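Local coordinates for PspGI restriction endonuclease (Pyrococcus sp. GI-H, PDB 3BM3), which probably cleaves DNA at specific sites as a type II restriction endonuclease, and is here in complex with substrate DNA, at residues N21-E26 with F64-E69; K110-F115 with D251-F256; W188-D193 with S247-D252. The protein carries 2 engineered substitutions. One frame throughout, in Å; residues are numbered along the deposited sequence. Where two conformers were deposited one is given.

Contact 1: residues N21-E26 with F64-E69; sequences NEIIEE and FEIYKE. With nucleotides of chain A.
Ile23 and Ile66 share one rotamer, CG2 anti to the backbone N and CG1 beside it (chi1 -65° and -70°), which turns the two CG2 methyls of neighbouring helices onto each other. Ile23 CG2 lies 3.7 Å from Ile66 CG2, and the two side chains slide past one another in opposite directions. The short helical segments run at 120° to each other with axes 9.3 Å apart, and their nearest CA atoms belong to this isoleucine pair.

Ile23, extended to its end, sets CD1 against the next residue, 3.9 Å from Tyr67 CA and at the edge of the tyrosine ring, near its plane. Glu26, with its chain stretched out, lays its aliphatic part across Ile66: Glu26 CG is 3.7 Å from Ile66 CD1. Its OE1 continues to Tyr70 OH in a hydrogen bond, while OE2 lies close to Glu30 OE1, a pairing that could raise the pKa of one of the acids.

One face of Tyr67 is covered by the adenine of DA6 of chain A, whose N1 approaches Tyr67 CG to 3.5 Å. Phe64 lies against the same nucleotide and carries Lys68 CD over its opposite face; Phe64 CD1 is 3.4 Å from C4 of DA6 of chain A. Helix 52-80 thus offers aromatic surface to the base and aliphatic surface to helix 20-31. With no hydrogen bond crossing between them, the pairing of these segments rests mainly on apolar packing, and it converges with base packing on Tyr67, met by Ile23 at its edge and CA and by the adenine over one face.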
# COMPACT_ATOMS: atom_id res chain seq x y z
N ASN C 21 15.62 -16.11 -3.91
CA ASN C 21 16.80 -16.08 -4.79
C ASN C 21 17.13 -17.49 -5.28
O ASN C 21 17.40 -17.70 -6.47
CB ASN C 21 17.99 -15.39 -4.10
CG ASN C 21 18.55 -16.16 -2.90
OD1 ASN C 21 17.82 -16.76 -2.11
ND2 ASN C 21 19.86 -16.13 -2.76
N GLU C 22 17.08 -18.47 -4.38
CA GLU C 22 17.36 -19.85 -4.75
C GLU C 22 16.33 -20.41 -5.71
O GLU C 22 16.67 -21.11 -6.67
CB GLU C 22 17.49 -20.72 -3.49
CG GLU C 22 18.68 -20.29 -2.64
CD GLU C 22 18.90 -21.10 -1.39
OE1 GLU C 22 18.28 -22.19 -1.23
OE2 GLU C 22 19.73 -20.64 -0.56
N ILE C 23 15.07 -20.08 -5.46
CA ILE C 23 13.99 -20.54 -6.30
C ILE C 23 14.11 -19.92 -7.68
O ILE C 23 13.90 -20.60 -8.67
CB ILE C 23 12.63 -20.24 -5.67
CG1 ILE C 23 12.48 -21.05 -4.36
CG2 ILE C 23 11.52 -20.56 -6.63
CD1 ILE C 23 11.17 -20.83 -3.63
N ILE C 24 14.46 -18.64 -7.73
CA ILE C 24 14.63 -17.95 -9.01
C ILE C 24 15.78 -18.61 -9.79
O ILE C 24 15.68 -18.86 -11.01
CB ILE C 24 14.89 -16.44 -8.80
CG1 ILE C 24 13.60 -15.74 -8.33
CG2 ILE C 24 15.40 -15.75 -10.11
CD1 ILE C 24 12.58 -15.54 -9.41
N GLU C 25 16.86 -18.92 -9.08
CA GLU C 25 18.00 -19.61 -9.74
C GLU C 25 17.56 -20.97 -10.27
O GLU C 25 17.92 -21.35 -11.38
CB GLU C 25 19.22 -19.74 -8.84
CG GLU C 25 19.92 -18.41 -8.49
CD GLU C 25 20.38 -17.60 -9.73
OE1 GLU C 25 20.74 -18.20 -10.77
OE2 GLU C 25 20.38 -16.34 -9.65
N GLU C 26 16.77 -21.70 -9.48
CA GLU C 26 16.24 -22.98 -9.91
C GLU C 26 15.41 -22.82 -11.18
O GLU C 26 15.55 -23.60 -12.14
CB GLU C 26 15.40 -23.59 -8.81
CG GLU C 26 14.91 -24.95 -9.13
CD GLU C 26 14.41 -25.67 -7.89
OE1 GLU C 26 14.46 -25.09 -6.75
OE2 GLU C 26 13.98 -26.83 -8.08
N PHE C 64 7.19 -19.15 -9.25
CA PHE C 64 5.95 -19.32 -8.42
C PHE C 64 5.55 -20.79 -8.35
O PHE C 64 5.23 -21.33 -7.30
CB PHE C 64 4.83 -18.48 -8.98
CG PHE C 64 3.61 -18.44 -8.10
CD1 PHE C 64 3.69 -18.63 -6.74
CD2 PHE C 64 2.37 -18.10 -8.64
CE1 PHE C 64 2.59 -18.57 -5.94
CE2 PHE C 64 1.25 -18.03 -7.83
CZ PHE C 64 1.37 -18.26 -6.45
N GLU C 65 5.58 -21.46 -9.49
CA GLU C 65 5.28 -22.88 -9.50
C GLU C 65 6.22 -23.69 -8.59
O GLU C 65 5.77 -24.56 -7.83
CB GLU C 65 5.31 -23.41 -10.94
CG GLU C 65 5.46 -24.87 -11.07
CD GLU C 65 6.09 -25.23 -12.41
OE1 GLU C 65 5.77 -24.54 -13.41
OE2 GLU C 65 6.92 -26.17 -12.43
N ILE C 66 7.51 -23.39 -8.61
CA ILE C 66 8.46 -24.05 -7.74
C ILE C 66 8.14 -23.74 -6.29
O ILE C 66 8.08 -24.65 -5.44
CB ILE C 66 9.91 -23.66 -8.09
CG1 ILE C 66 10.25 -24.29 -9.44
CG2 ILE C 66 10.89 -24.15 -7.06
CD1 ILE C 66 11.50 -23.72 -10.08
N TYR C 67 7.95 -22.46 -6.01
CA TYR C 67 7.56 -22.04 -4.68
C TYR C 67 6.35 -22.88 -4.22
O TYR C 67 6.31 -23.40 -3.13
CB TYR C 67 7.17 -20.56 -4.68
CG TYR C 67 6.49 -20.24 -3.40
CD1 TYR C 67 7.23 -19.99 -2.26
CD2 TYR C 67 5.10 -20.30 -3.31
CE1 TYR C 67 6.58 -19.78 -1.05
CE2 TYR C 67 4.45 -20.09 -2.14
CZ TYR C 67 5.19 -19.84 -1.01
OH TYR C 67 4.54 -19.68 0.15
N LYS C 68 5.33 -22.99 -5.06
CA LYS C 68 4.12 -23.69 -4.62
C LYS C 68 4.36 -25.15 -4.32
O LYS C 68 3.73 -25.72 -3.44
CB LYS C 68 3.00 -23.52 -5.62
CG LYS C 68 2.46 -22.12 -5.61
CD LYS C 68 1.19 -21.99 -6.41
CE LYS C 68 1.43 -22.12 -7.89
NZ LYS C 68 0.24 -21.70 -8.67
N GLU C 69 5.26 -25.77 -5.08
CA GLU C 69 5.63 -27.15 -4.81
C GLU C 69 6.28 -27.26 -3.45
O GLU C 69 5.99 -28.18 -2.70
CB GLU C 69 6.60 -27.67 -5.87
CG GLU C 69 5.98 -27.79 -7.26
CD GLU C 69 7.00 -28.25 -8.31
OE1 GLU C 69 7.55 -29.36 -8.14
OE2 GLU C 69 7.23 -27.53 -9.32
P DA A 6 0.88 -9.60 -5.69
OP1 DA A 6 1.34 -8.67 -6.76
OP2 DA A 6 -0.33 -10.44 -5.92
O5' DA A 6 2.13 -10.52 -5.34
C5' DA A 6 1.96 -11.68 -4.54
C4' DA A 6 1.67 -12.85 -5.43
O4' DA A 6 2.85 -13.26 -6.15
C3' DA A 6 1.17 -14.10 -4.69
O3' DA A 6 -0.01 -14.54 -5.33
C2' DA A 6 2.30 -15.10 -4.86
C1' DA A 6 2.86 -14.68 -6.20
N9 DA A 6 4.23 -15.12 -6.48
C8 DA A 6 4.88 -14.99 -7.68
N7 DA A 6 6.10 -15.48 -7.68
C5 DA A 6 6.26 -15.96 -6.39
C6 DA A 6 7.33 -16.61 -5.76
N6 DA A 6 8.49 -16.88 -6.36
N1 DA A 6 7.17 -16.97 -4.46
C2 DA A 6 6.01 -16.70 -3.86
N3 DA A 6 4.93 -16.09 -4.35
C4 DA A 6 5.12 -15.75 -5.63

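Contact 2: residues K110-F115 with D251-F256; sequences KLLNKF and DDIIQF
Leu112 and Phe115, one turn apart on helix 85-115, meet Ile253 and Ile254 of helix 249-259 in two separate apolar contacts. In the first, Leu112 CD2 and Ile253 CD1 come together at 3.8 Å, one terminal methyl against the other, with the side chains crossing at about a right angle. In the second, Ile254 reaches the aromatic ring with its own terminal methyl, CD1, which lies 3.9 Å from Phe115 CD1 and a little farther from Phe115 CB. Both isoleucines hold CG1 anti to the carbonyl carbon, and the extended chain beyond it carries CD1 outward from the helix, to Leu112 CD2 and Phe115 CD1 respectively. The CA atoms of Phe115 and Ile254 are 8.1 Å apart, a gap the Ile254 CD1 methyl bridges. Phe250, a turn earlier on the second helix, adds its ring to that of Phe115, the planes about 10° apart.

Polar interactions stay within the second helix or lead out of the contact. Gln255 NE2 donates to Asp251 OD1 at 3.2 Å along an almost straight line (175°). The acceptor lies practically in the amide plane and is met on its syn side, though 25° out of the carboxylate plane, and the bond ties two side chains one turn apart. Asp252 takes no part in the apolar contact; its OD1 pairs with Arg244, and its OD2 with Arg211 and Tyr213.

Ile253 also packs on Ile155 and Ile157 of strand 155-160, which places helix 249-259 on the mixed β-sheet. Helix 85-115 packs against it and itself touches Val190 of the sheet through Phe104, an α/β layering typical of the PD-(D/E)XK nuclease core.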
# COMPACT_ATOMS: atom_id res chain seq x y z
N LYS C 110 18.24 -9.50 -12.85
CA LYS C 110 18.80 -10.42 -13.82
C LYS C 110 18.84 -9.76 -15.18
O LYS C 110 19.81 -9.94 -15.94
CB LYS C 110 17.97 -11.69 -13.85
CG LYS C 110 17.98 -12.46 -12.56
CD LYS C 110 19.41 -12.74 -12.05
CE LYS C 110 19.43 -13.64 -10.84
NZ LYS C 110 20.77 -13.62 -10.14
N LEU C 111 17.77 -9.04 -15.48
CA LEU C 111 17.69 -8.28 -16.75
C LEU C 111 18.68 -7.13 -16.76
O LEU C 111 19.41 -6.95 -17.71
CB LEU C 111 16.29 -7.79 -17.02
CG LEU C 111 15.33 -8.93 -17.39
CD1 LEU C 111 13.87 -8.56 -17.14
CD2 LEU C 111 15.54 -9.34 -18.85
N LEU C 112 18.76 -6.39 -15.64
CA LEU C 112 19.75 -5.33 -15.53
C LEU C 112 21.16 -5.87 -15.82
O LEU C 112 21.92 -5.30 -16.58
CB LEU C 112 19.68 -4.68 -14.15
CG LEU C 112 18.41 -3.84 -13.90
CD1 LEU C 112 18.49 -3.31 -12.47
CD2 LEU C 112 18.18 -2.67 -14.90
N ASN C 113 21.49 -6.99 -15.21
CA ASN C 113 22.82 -7.57 -15.35
C ASN C 113 23.12 -7.88 -16.78
O ASN C 113 24.21 -7.60 -17.28
CB ASN C 113 22.94 -8.85 -14.53
CG ASN C 113 23.00 -8.57 -13.06
OD1 ASN C 113 23.22 -7.44 -12.64
ND2 ASN C 113 22.83 -9.61 -12.26
N LYS C 114 22.14 -8.47 -17.46
CA LYS C 114 22.29 -8.88 -18.85
C LYS C 114 22.65 -7.69 -19.73
O LYS C 114 23.49 -7.81 -20.61
CB LYS C 114 21.02 -9.57 -19.36
CG LYS C 114 21.13 -10.09 -20.81
CD LYS C 114 22.23 -11.15 -20.93
CE LYS C 114 22.32 -11.76 -22.33
NZ LYS C 114 22.38 -10.73 -23.40
N PHE C 115 22.03 -6.54 -19.46
CA PHE C 115 22.28 -5.33 -20.21
C PHE C 115 23.50 -4.55 -19.72
O PHE C 115 23.84 -3.54 -20.31
CB PHE C 115 21.04 -4.43 -20.20
CG PHE C 115 19.91 -4.96 -20.99
CD1 PHE C 115 19.84 -4.76 -22.35
CD2 PHE C 115 18.92 -5.68 -20.41
CE1 PHE C 115 18.78 -5.27 -23.09
CE2 PHE C 115 17.87 -6.20 -21.12
CZ PHE C 115 17.79 -5.99 -22.47
N ASP C 251 16.61 -0.51 -22.46
CA ASP C 251 17.22 0.39 -23.42
C ASP C 251 17.05 1.84 -22.98
O ASP C 251 17.92 2.66 -23.17
CB ASP C 251 16.62 0.16 -24.80
CG ASP C 251 17.29 1.00 -25.85
OD1 ASP C 251 18.52 0.89 -25.93
OD2 ASP C 251 16.59 1.81 -26.52
N ASP C 252 15.92 2.16 -22.34
CA ASP C 252 15.70 3.53 -21.84
C ASP C 252 16.78 3.89 -20.83
O ASP C 252 17.29 5.01 -20.81
CB ASP C 252 14.33 3.64 -21.20
CG ASP C 252 13.18 3.68 -22.19
OD1 ASP C 252 13.42 3.67 -23.41
OD2 ASP C 252 12.02 3.75 -21.71
N ILE C 253 17.13 2.94 -19.98
CA ILE C 253 18.17 3.18 -19.00
C ILE C 253 19.50 3.38 -19.72
O ILE C 253 20.26 4.31 -19.44
CB ILE C 253 18.31 2.02 -18.02
CG1 ILE C 253 17.09 1.95 -17.10
CG2 ILE C 253 19.57 2.17 -17.18
CD1 ILE C 253 16.95 0.57 -16.42
N ILE C 254 19.77 2.48 -20.66
CA ILE C 254 21.01 2.57 -21.47
C ILE C 254 21.11 3.95 -22.12
O ILE C 254 22.15 4.60 -22.09
CB ILE C 254 21.06 1.46 -22.54
CG1 ILE C 254 21.40 0.11 -21.87
CG2 ILE C 254 22.12 1.79 -23.60
CD1 ILE C 254 21.07 -1.10 -22.70
N GLN C 255 20.02 4.41 -22.72
CA GLN C 255 20.04 5.70 -23.43
C GLN C 255 20.17 6.86 -22.46
O GLN C 255 20.85 7.86 -22.74
CB GLN C 255 18.78 5.88 -24.26
CG GLN C 255 18.59 4.80 -25.33
CD GLN C 255 19.72 4.77 -26.33
OE1 GLN C 255 20.26 5.80 -26.70
NE2 GLN C 255 20.06 3.58 -26.81
N PHE C 256 19.51 6.74 -21.32
CA PHE C 256 19.67 7.72 -20.28
C PHE C 256 21.13 7.80 -19.85
O PHE C 256 21.68 8.87 -19.77
CB PHE C 256 18.81 7.38 -19.08
CG PHE C 256 19.02 8.28 -17.93
CD1 PHE C 256 18.24 9.41 -17.76
CD2 PHE C 256 20.02 7.99 -17.01
CE1 PHE C 256 18.47 10.25 -16.67
CE2 PHE C 256 20.27 8.82 -15.96
CZ PHE C 256 19.49 9.96 -15.78

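Contact 3: residues W188-D193 with S247-D252; sequences WFVGFD and SDIFDD
Trp188 and Ile249 bury the most surface here, the indole reaching from strand 186-191 toward the first turn of helix 249-259. The benzo side of the indole leads: Trp188 CE3 lies 3.8 Å from Ile249 CG1, and the isoleucine meets the ring at its edge, near the plane, and not over a face. Farther along the same rim, Trp188 CH2 comes within 3.8 Å of the backbone O of Asp252. The CB of Asp252 is 4.0 Å from Trp188 CZ3, while its carboxylate, directed to Tyr213, Arg211 and Arg244, stands with its plane nearly perpendicular to the ring, at 89°.

Ile249 takes an uncommon helical rotamer. With CG1 anti to the backbone N (chi1 -165°), CG2 is left in the crowded position between N and carbonyl carbon. The outcome is a division of work between its branches: CG1 and CD1 go to the strand, whereas CG2 sits 3.4 Å above the centre of the Phe250 ring.

Strand 186-191 is the middle strand of the five-stranded mixed sheet, its backbone bonded on one edge to strand 155-160 through Leu156 and Thr158 and on the other to strand 211-214 through Arg211 and Tyr213. The contact is therefore helix-on-sheet packing at the centre of an α/β core of the kind found in PD-(D/E)XK nucleases, with Phe189 directed away from the helix.

Two residues beyond Trp188, Val190 turns to the same face. Its CG2 approaches Ile249 CD1 to 3.4 Å, closer than carbon atoms usually pack, so the junction is locally tight. Phe104 of helix 85-115 touches Val190, and Phe108 of that helix touches Ile249.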
# COMPACT_ATOMS: atom_id res chain seq x y z
N TRP C 188 11.22 6.77 -11.96
CA TRP C 188 10.46 5.96 -12.88
C TRP C 188 9.72 4.91 -12.09
O TRP C 188 10.23 4.37 -11.14
CB TRP C 188 11.35 5.28 -13.92
CG TRP C 188 12.15 6.20 -14.79
CD1 TRP C 188 12.16 7.55 -14.77
CD2 TRP C 188 13.10 5.80 -15.79
NE1 TRP C 188 13.06 8.03 -15.70
CE2 TRP C 188 13.62 6.97 -16.35
CE3 TRP C 188 13.49 4.57 -16.32
CZ2 TRP C 188 14.56 6.94 -17.38
CZ3 TRP C 188 14.46 4.55 -17.32
CH2 TRP C 188 14.95 5.72 -17.85
N PHE C 189 8.50 4.61 -12.53
CA PHE C 189 7.67 3.63 -11.87
C PHE C 189 7.50 2.47 -12.81
O PHE C 189 7.15 2.63 -13.99
CB PHE C 189 6.30 4.22 -11.60
CG PHE C 189 5.34 3.26 -10.97
CD1 PHE C 189 5.27 3.16 -9.58
CD2 PHE C 189 4.56 2.44 -11.73
CE1 PHE C 189 4.42 2.24 -8.98
CE2 PHE C 189 3.69 1.53 -11.12
CZ PHE C 189 3.62 1.45 -9.76
N VAL C 190 7.65 1.28 -12.25
CA VAL C 190 7.43 0.04 -12.97
C VAL C 190 6.38 -0.78 -12.22
O VAL C 190 6.56 -1.05 -11.05
CB VAL C 190 8.72 -0.80 -13.05
CG1 VAL C 190 8.45 -2.10 -13.74
CG2 VAL C 190 9.82 -0.02 -13.69
N GLY C 191 5.33 -1.15 -12.93
CA GLY C 191 4.30 -2.01 -12.39
C GLY C 191 4.26 -3.22 -13.27
O GLY C 191 4.61 -3.15 -14.46
N PHE C 192 3.94 -4.36 -12.70
CA PHE C 192 3.88 -5.58 -13.47
C PHE C 192 2.48 -6.14 -13.30
O PHE C 192 2.26 -7.22 -12.75
CB PHE C 192 4.97 -6.53 -13.00
CG PHE C 192 5.48 -7.43 -14.10
CD1 PHE C 192 6.06 -6.89 -15.20
CD2 PHE C 192 5.38 -8.81 -14.00
CE1 PHE C 192 6.51 -7.69 -16.25
CE2 PHE C 192 5.84 -9.61 -15.02
CZ PHE C 192 6.44 -9.02 -16.13
N ASP C 193 1.52 -5.36 -13.78
CA ASP C 193 0.12 -5.51 -13.40
C ASP C 193 -0.70 -5.27 -14.62
O ASP C 193 -0.75 -4.17 -15.15
CB ASP C 193 -0.23 -4.51 -12.28
CG ASP C 193 -1.61 -4.73 -11.69
OD1 ASP C 193 -2.46 -5.35 -12.36
OD2 ASP C 193 -1.85 -4.22 -10.57
N SER C 247 9.34 -3.82 -21.23
CA SER C 247 10.48 -4.23 -22.00
C SER C 247 11.37 -3.09 -22.39
O SER C 247 12.56 -3.30 -22.68
CB SER C 247 10.01 -4.99 -23.23
OG SER C 247 9.56 -6.26 -22.82
N ASP C 248 10.80 -1.89 -22.48
CA ASP C 248 11.53 -0.73 -22.95
C ASP C 248 12.47 -0.16 -21.92
O ASP C 248 13.34 0.66 -22.25
CB ASP C 248 10.58 0.41 -23.30
CG ASP C 248 9.71 0.13 -24.48
OD1 ASP C 248 9.94 -0.85 -25.16
OD2 ASP C 248 8.78 0.92 -24.69
N ILE C 249 12.30 -0.55 -20.65
CA ILE C 249 13.01 0.18 -19.62
C ILE C 249 14.53 -0.03 -19.75
O ILE C 249 15.30 0.83 -19.41
CB ILE C 249 12.52 -0.16 -18.22
CG1 ILE C 249 13.03 0.87 -17.22
CG2 ILE C 249 12.90 -1.62 -17.83
CD1 ILE C 249 12.39 0.80 -15.84
N PHE C 250 14.95 -1.16 -20.25
CA PHE C 250 16.36 -1.50 -20.28
C PHE C 250 17.13 -0.63 -21.25
O PHE C 250 18.13 -0.01 -20.88
CB PHE C 250 16.50 -2.99 -20.51
CG PHE C 250 15.78 -3.76 -19.45
CD1 PHE C 250 16.31 -3.82 -18.19
CD2 PHE C 250 14.50 -4.25 -19.66
CE1 PHE C 250 15.63 -4.45 -17.19
CE2 PHE C 250 13.81 -4.87 -18.66
CZ PHE C 250 14.37 -4.97 -17.42
N ASP C 251 16.61 -0.51 -22.46
CA ASP C 251 17.22 0.39 -23.42
C ASP C 251 17.05 1.84 -22.98
O ASP C 251 17.92 2.66 -23.17
CB ASP C 251 16.62 0.16 -24.80
CG ASP C 251 17.29 1.00 -25.85
OD1 ASP C 251 18.52 0.89 -25.93
OD2 ASP C 251 16.59 1.81 -26.52
N ASP C 252 15.92 2.16 -22.34
CA ASP C 252 15.70 3.53 -21.84
C ASP C 252 16.78 3.89 -20.83
O ASP C 252 17.29 5.01 -20.81
CB ASP C 252 14.33 3.64 -21.20
CG ASP C 252 13.18 3.68 -22.19
OD1 ASP C 252 13.42 3.67 -23.41
OD2 ASP C 252 12.02 3.75 -21.71

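How the contacts relate
Contact 3 lies deepest, its centre about 8 Å from that of the chain, against about 14 Å for contact 2 and 17 Å for contact 1. Contacts 1 and 3 are buried, contact 2 only partly. Contacts 2 and 3 share helix 249-259: its Trp188-facing side packs on the sheet, its other flank meets helix 85-115, and Phe250 joins them by packing its CE1 3.4 Å from Leu111 CB. Contact 1 belongs to the helical part and borders the DNA, with which contacts 2 and 3 have no direct touch. Glu25 OE2 and Lys110 NZ, 2.8 Å apart in a salt bridge, link contacts 1 and 2. All three are mainly apolar, with no hydrogen bond crossing any of them.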